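Local coordinates for malonyl CoA-acyl carrier protein transacylase (Staphylococcus aureus, PDB 3IM9) that transfers the malonyl group from malonyl-CoA to holo acyl carrier protein, supplying malonyl-ACP for fatty acid biosynthesis, at residues N87-G99 with D229-Q241. Sequence-based numbering, arbitrary orientation.
Sequences NLNPDFTMGHSLG and DAKFPVVQNVNAQ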
loop_
_atom_site.group_PDB
_atom_site.type_symbol
_atom_site.label_atom_id
_atom_site.label_comp_id
_atom_site.label_asym_id
_atom_site.label_seq_id
_atom_site.Cartn_x
_atom_site.Cartn_y
_atom_site.Cartn_z
ATOM N N ASN A 87 -4.018 -21.512 -8.480
ATOM C CA ASN A 87 -2.591 -21.809 -8.530
ATOM C C ASN A 87 -1.743 -20.607 -8.691
ATOM O O ASN A 87 -0.926 -20.458 -9.640
ATOM C CB ASN A 87 -2.320 -22.781 -9.661
ATOM C CG ASN A 87 -2.838 -24.131 -9.336
ATOM O OD1 ASN A 87 -2.597 -24.664 -8.227
ATOM N ND2 ASN A 87 -3.583 -24.695 -10.261
ATOM N N LEU A 88 -1.997 -19.704 -7.769
ATOM C CA LEU A 88 -1.134 -18.620 -7.628
ATOM C C LEU A 88 -0.234 -19.200 -6.529
ATOM O O LEU A 88 -0.710 -19.634 -5.441
ATOM C CB LEU A 88 -1.952 -17.449 -7.120
ATOM C CG LEU A 88 -1.393 -16.074 -7.315
ATOM C CD1 LEU A 88 -1.198 -15.718 -8.755
ATOM C CD2 LEU A 88 -2.475 -15.225 -6.679
ATOM N N ASN A 89 1.035 -19.189 -6.906
ATOM C CA ASN A 89 2.143 -19.837 -6.202
ATOM C C ASN A 89 3.225 -18.814 -5.908
ATOM O O ASN A 89 4.346 -18.870 -6.444
ATOM C CB ASN A 89 2.752 -20.946 -7.093
ATOM C CG ASN A 89 1.759 -22.041 -7.469
ATOM O OD1 ASN A 89 1.841 -22.576 -8.633
ATOM N ND2 ASN A 89 0.882 -22.391 -6.579
ATOM N N PRO A 90 2.883 -17.782 -5.086
ATOM C CA PRO A 90 3.926 -16.806 -4.852
ATOM C C PRO A 90 5.072 -17.316 -4.007
ATOM O O PRO A 90 4.842 -18.112 -3.104
ATOM C CB PRO A 90 3.154 -15.678 -4.086
ATOM C CG PRO A 90 2.050 -16.379 -3.358
ATOM C CD PRO A 90 1.638 -17.463 -4.357
ATOM N N ASP A 91 6.251 -16.811 -4.307
ATOM C CA ASP A 91 7.422 -16.996 -3.458
ATOM C C ASP A 91 7.539 -15.909 -2.368
ATOM O O ASP A 91 8.021 -16.171 -1.247
ATOM C CB ASP A 91 8.622 -17.010 -4.345
ATOM C CG ASP A 91 8.544 -18.125 -5.399
ATOM O OD1 ASP A 91 8.548 -19.311 -4.908
ATOM O OD2 ASP A 91 8.582 -17.827 -6.599
ATOM N N PHE A 92 6.954 -14.712 -2.659
ATOM C CA PHE A 92 7.036 -13.592 -1.705
ATOM C C PHE A 92 5.841 -12.681 -2.033
ATOM O O PHE A 92 5.141 -12.817 -3.049
ATOM C CB PHE A 92 8.267 -12.698 -2.016
ATOM C CG PHE A 92 9.629 -13.434 -1.883
ATOM C CD1 PHE A 92 10.172 -13.951 -3.048
ATOM C CD2 PHE A 92 10.249 -13.581 -0.653
ATOM C CE1 PHE A 92 11.407 -14.675 -3.000
ATOM C CE2 PHE A 92 11.493 -14.264 -0.594
ATOM C CZ PHE A 92 12.024 -14.788 -1.792
ATOM N N THR A 93 5.668 -11.701 -1.139
ATOM C CA THR A 93 4.625 -10.681 -1.398
ATOM C C THR A 93 5.077 -9.390 -0.753
ATOM O O THR A 93 5.899 -9.347 0.183
ATOM C CB THR A 93 3.284 -11.166 -0.799
ATOM O OG1 THR A 93 2.260 -10.203 -1.111
ATOM C CG2 THR A 93 3.308 -11.349 0.675
ATOM N N MET A 94 4.478 -8.300 -1.260
ATOM C CA MET A 94 4.599 -6.959 -0.621
ATOM C C MET A 94 3.435 -6.128 -1.073
ATOM O O MET A 94 2.761 -6.457 -2.038
ATOM C CB MET A 94 5.930 -6.221 -0.985
ATOM C CG MET A 94 6.055 -5.870 -2.440
ATOM S SD MET A 94 7.408 -4.778 -2.802
ATOM C CE MET A 94 7.338 -4.927 -4.568
ATOM N N GLY A 95 3.146 -5.090 -0.314
ATOM C CA GLY A 95 2.024 -4.166 -0.737
ATOM C C GLY A 95 2.332 -2.773 -0.236
ATOM O O GLY A 95 3.054 -2.590 0.771
ATOM N N HIS A 96 1.739 -1.781 -0.903
ATOM C CA HIS A 96 2.114 -0.376 -0.600
ATOM C C HIS A 96 1.216 0.209 0.470
ATOM O O HIS A 96 0.022 0.430 0.203
ATOM C CB HIS A 96 2.043 0.432 -1.887
ATOM C CG HIS A 96 2.762 1.746 -1.808
ATOM N ND1 HIS A 96 2.194 2.842 -1.156
ATOM C CD2 HIS A 96 3.881 2.186 -2.426
ATOM C CE1 HIS A 96 3.031 3.876 -1.255
ATOM N NE2 HIS A 96 4.042 3.520 -2.058
ATOM N N SER A 97 1.772 0.364 1.685
ATOM C CA SER A 97 1.074 0.999 2.810
ATOM C C SER A 97 -0.152 0.146 3.184
ATOM O O SER A 97 0.010 -0.927 3.784
ATOM C CB SER A 97 0.761 2.453 2.563
ATOM O OG SER A 97 0.188 3.018 3.736
ATOM N N LEU A 98 -1.382 0.546 2.832
ATOM C CA LEU A 98 -2.534 -0.342 3.029
ATOM C C LEU A 98 -2.251 -1.731 2.383
ATOM O O LEU A 98 -2.676 -2.780 2.906
ATOM C CB LEU A 98 -3.757 0.368 2.403
ATOM C CG LEU A 98 -5.083 -0.438 2.446
ATOM C CD1 LEU A 98 -5.190 -1.535 1.319
ATOM C CD2 LEU A 98 -5.405 -0.987 3.850
ATOM N N GLY A 99 -1.681 -1.713 1.194
ATOM C CA GLY A 99 -1.447 -2.953 0.466
ATOM C C GLY A 99 -0.710 -4.028 1.261
ATOM O O GLY A 99 -0.844 -5.210 0.943
ATOM N N ASP A 229 2.153 -16.678 11.900
ATOM C CA ASP A 229 3.347 -16.593 11.048
ATOM C C ASP A 229 2.955 -16.551 9.560
ATOM O O ASP A 229 1.881 -17.029 9.196
ATOM C CB ASP A 229 4.284 -17.772 11.315
ATOM C CG ASP A 229 4.974 -17.674 12.662
ATOM O OD1 ASP A 229 5.152 -16.542 13.159
ATOM O OD2 ASP A 229 5.337 -18.728 13.223
ATOM N N ALA A 230 3.810 -15.986 8.700
ATOM C CA ALA A 230 3.480 -15.903 7.265
ATOM C C ALA A 230 3.867 -17.242 6.600
ATOM O O ALA A 230 4.992 -17.776 6.885
ATOM C CB ALA A 230 4.299 -14.748 6.642
ATOM N N LYS A 231 3.063 -17.685 5.639
ATOM C CA LYS A 231 3.393 -18.878 4.880
ATOM C C LYS A 231 4.467 -18.680 3.815
ATOM O O LYS A 231 5.101 -19.654 3.344
ATOM C CB LYS A 231 2.100 -19.434 4.270
ATOM C CG LYS A 231 1.172 -20.186 5.241
ATOM C CD LYS A 231 -0.065 -20.736 4.448
ATOM C CE LYS A 231 -1.049 -21.635 5.240
ATOM N NZ LYS A 231 -1.070 -21.248 6.634
ATOM N N PHE A 232 4.779 -17.425 3.449
ATOM C CA PHE A 232 5.905 -17.098 2.558
ATOM C C PHE A 232 6.235 -15.634 2.993
ATOM O O PHE A 232 5.353 -14.992 3.610
ATOM C CB PHE A 232 5.567 -17.250 1.042
ATOM C CG PHE A 232 4.209 -16.687 0.664
ATOM C CD1 PHE A 232 3.062 -17.509 0.686
ATOM C CD2 PHE A 232 4.035 -15.311 0.316
ATOM C CE1 PHE A 232 1.807 -17.030 0.367
ATOM C CE2 PHE A 232 2.734 -14.828 0.017
ATOM C CZ PHE A 232 1.620 -15.611 0.079
ATOM N N PRO A 233 7.474 -15.177 2.713
ATOM C CA PRO A 233 7.905 -13.871 3.293
ATOM C C PRO A 233 7.101 -12.665 2.723
ATOM O O PRO A 233 6.847 -12.555 1.533
ATOM C CB PRO A 233 9.358 -13.726 2.865
ATOM C CG PRO A 233 9.880 -15.254 2.580
ATOM C CD PRO A 233 8.584 -15.896 2.054
ATOM N N VAL A 234 6.799 -11.778 3.664
ATOM C CA VAL A 234 6.125 -10.475 3.377
ATOM C C VAL A 234 7.294 -9.479 3.435
ATOM O O VAL A 234 7.946 -9.338 4.529
ATOM C CB VAL A 234 5.101 -10.175 4.414
ATOM C CG1 VAL A 234 4.489 -8.771 4.116
ATOM C CG2 VAL A 234 4.005 -11.260 4.508
ATOM N N VAL A 235 7.589 -8.784 2.341
ATOM C CA VAL A 235 8.661 -7.767 2.354
ATOM C C VAL A 235 8.024 -6.506 2.918
ATOM O O VAL A 235 7.173 -5.910 2.271
ATOM C CB VAL A 235 9.265 -7.556 1.005
ATOM C CG1 VAL A 235 10.449 -6.544 1.064
ATOM C CG2 VAL A 235 9.840 -8.925 0.531
ATOM N N GLN A 236 8.388 -6.123 4.135
ATOM C CA GLN A 236 7.677 -5.065 4.857
ATOM C C GLN A 236 8.152 -3.679 4.459
ATOM O O GLN A 236 9.345 -3.437 4.141
ATOM C CB GLN A 236 7.740 -5.250 6.376
ATOM C CG GLN A 236 7.047 -6.568 6.707
ATOM C CD GLN A 236 6.625 -6.612 8.192
ATOM O OE1 GLN A 236 7.413 -7.062 9.071
ATOM N NE2 GLN A 236 5.420 -6.168 8.499
ATOM N N ASN A 237 7.183 -2.726 4.460
ATOM C CA ASN A 237 7.483 -1.376 4.053
ATOM C C ASN A 237 8.520 -0.678 4.941
ATOM O O ASN A 237 9.223 0.209 4.455
ATOM C CB ASN A 237 6.178 -0.530 4.112
ATOM C CG ASN A 237 5.198 -0.796 3.002
ATOM O OD1 ASN A 237 5.460 -1.494 1.973
ATOM N ND2 ASN A 237 4.031 -0.250 3.221
ATOM N N VAL A 238 8.531 -1.014 6.240
ATOM C CA VAL A 238 9.384 -0.252 7.232
ATOM C C VAL A 238 10.847 -0.544 6.929
ATOM O O VAL A 238 11.667 0.350 6.985
ATOM C CB VAL A 238 9.028 -0.602 8.698
ATOM C CG1 VAL A 238 7.720 -0.140 9.053
ATOM C CG2 VAL A 238 9.026 -2.045 9.018
ATOM N N ASN A 239 11.173 -1.819 6.608
ATOM C CA ASN A 239 12.618 -2.233 6.545
ATOM C C ASN A 239 13.040 -2.869 5.263
ATOM O O ASN A 239 14.228 -3.150 5.074
ATOM C CB ASN A 239 12.909 -3.209 7.764
ATOM C CG ASN A 239 12.153 -4.560 7.643
ATOM O OD1 ASN A 239 11.263 -4.721 6.796
ATOM N ND2 ASN A 239 12.547 -5.593 8.468
ATOM N N ALA A 240 12.087 -3.043 4.323
ATOM C CA ALA A 240 12.415 -3.557 2.970
ATOM C C ALA A 240 13.081 -4.912 3.029
ATOM O O ALA A 240 13.960 -5.158 2.173
ATOM C CB ALA A 240 13.267 -2.528 2.140
ATOM N N GLN A 241 12.662 -5.770 3.932
ATOM C CA GLN A 241 13.197 -7.141 3.901
ATOM C C GLN A 241 12.072 -8.119 4.162
ATOM O O GLN A 241 11.054 -7.757 4.798
ATOM C CB GLN A 241 14.302 -7.324 4.966
ATOM C CG GLN A 241 15.513 -6.431 4.789
ATOM C CD GLN A 241 16.509 -6.614 5.948
ATOM O OE1 GLN A 241 17.636 -6.104 5.896
ATOM N NE2 GLN A 241 16.093 -7.304 6.985
HETATM O O HOH W 1 4.613 -5.052 2.036
#
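The strand that leads into the probable nucleophile elbow, a Gly-His-Ser-Leu-Gly turn with Ser-97 the active-site serine by similarity, is paired on one side with strand 11-16 of the parallel sheet and meets residues 232-237 on the other, running in roughly the same direction. Thr-93 and Val-234 form a single beta bridge, its bonds running to the neighbours of Val-234. Thr-93 N donates to Pro-233 O at 3.0 Å, while Thr-93 O takes a nearly straight bond (169°) from Val-235 N at 2.8 Å. Beyond this bridge a water continues the link, accepting from Gly-95 N and donating to Val-235 O. Two aromatic rings pack at the other end. Pro-90 CG sits over one face of the Phe-232 ring, 3.8 Å from its centroid, a CH-pi contact, and Thr-93 CG2 approaches the edge of the same ring, 3.6 Å from Phe-232 CE2. With chi1 near -177°, Thr-93 sends OG1 away from this ring to bond Ile-14 O and Ser-103 OG, leaving the methyl for Phe-232. Pro-233 CB packs near the plane of the Phe-92 ring, at its edge, 3.6 Å from CD2. Asn-237 points its side chain toward the elbow. Apolar packing is thus concentrated where the strand begins, and two backbone bonds at Thr-93 and a water at Gly-95 tie the strand to 233-235, just before the turn that presents Ser-97 OG to His-207.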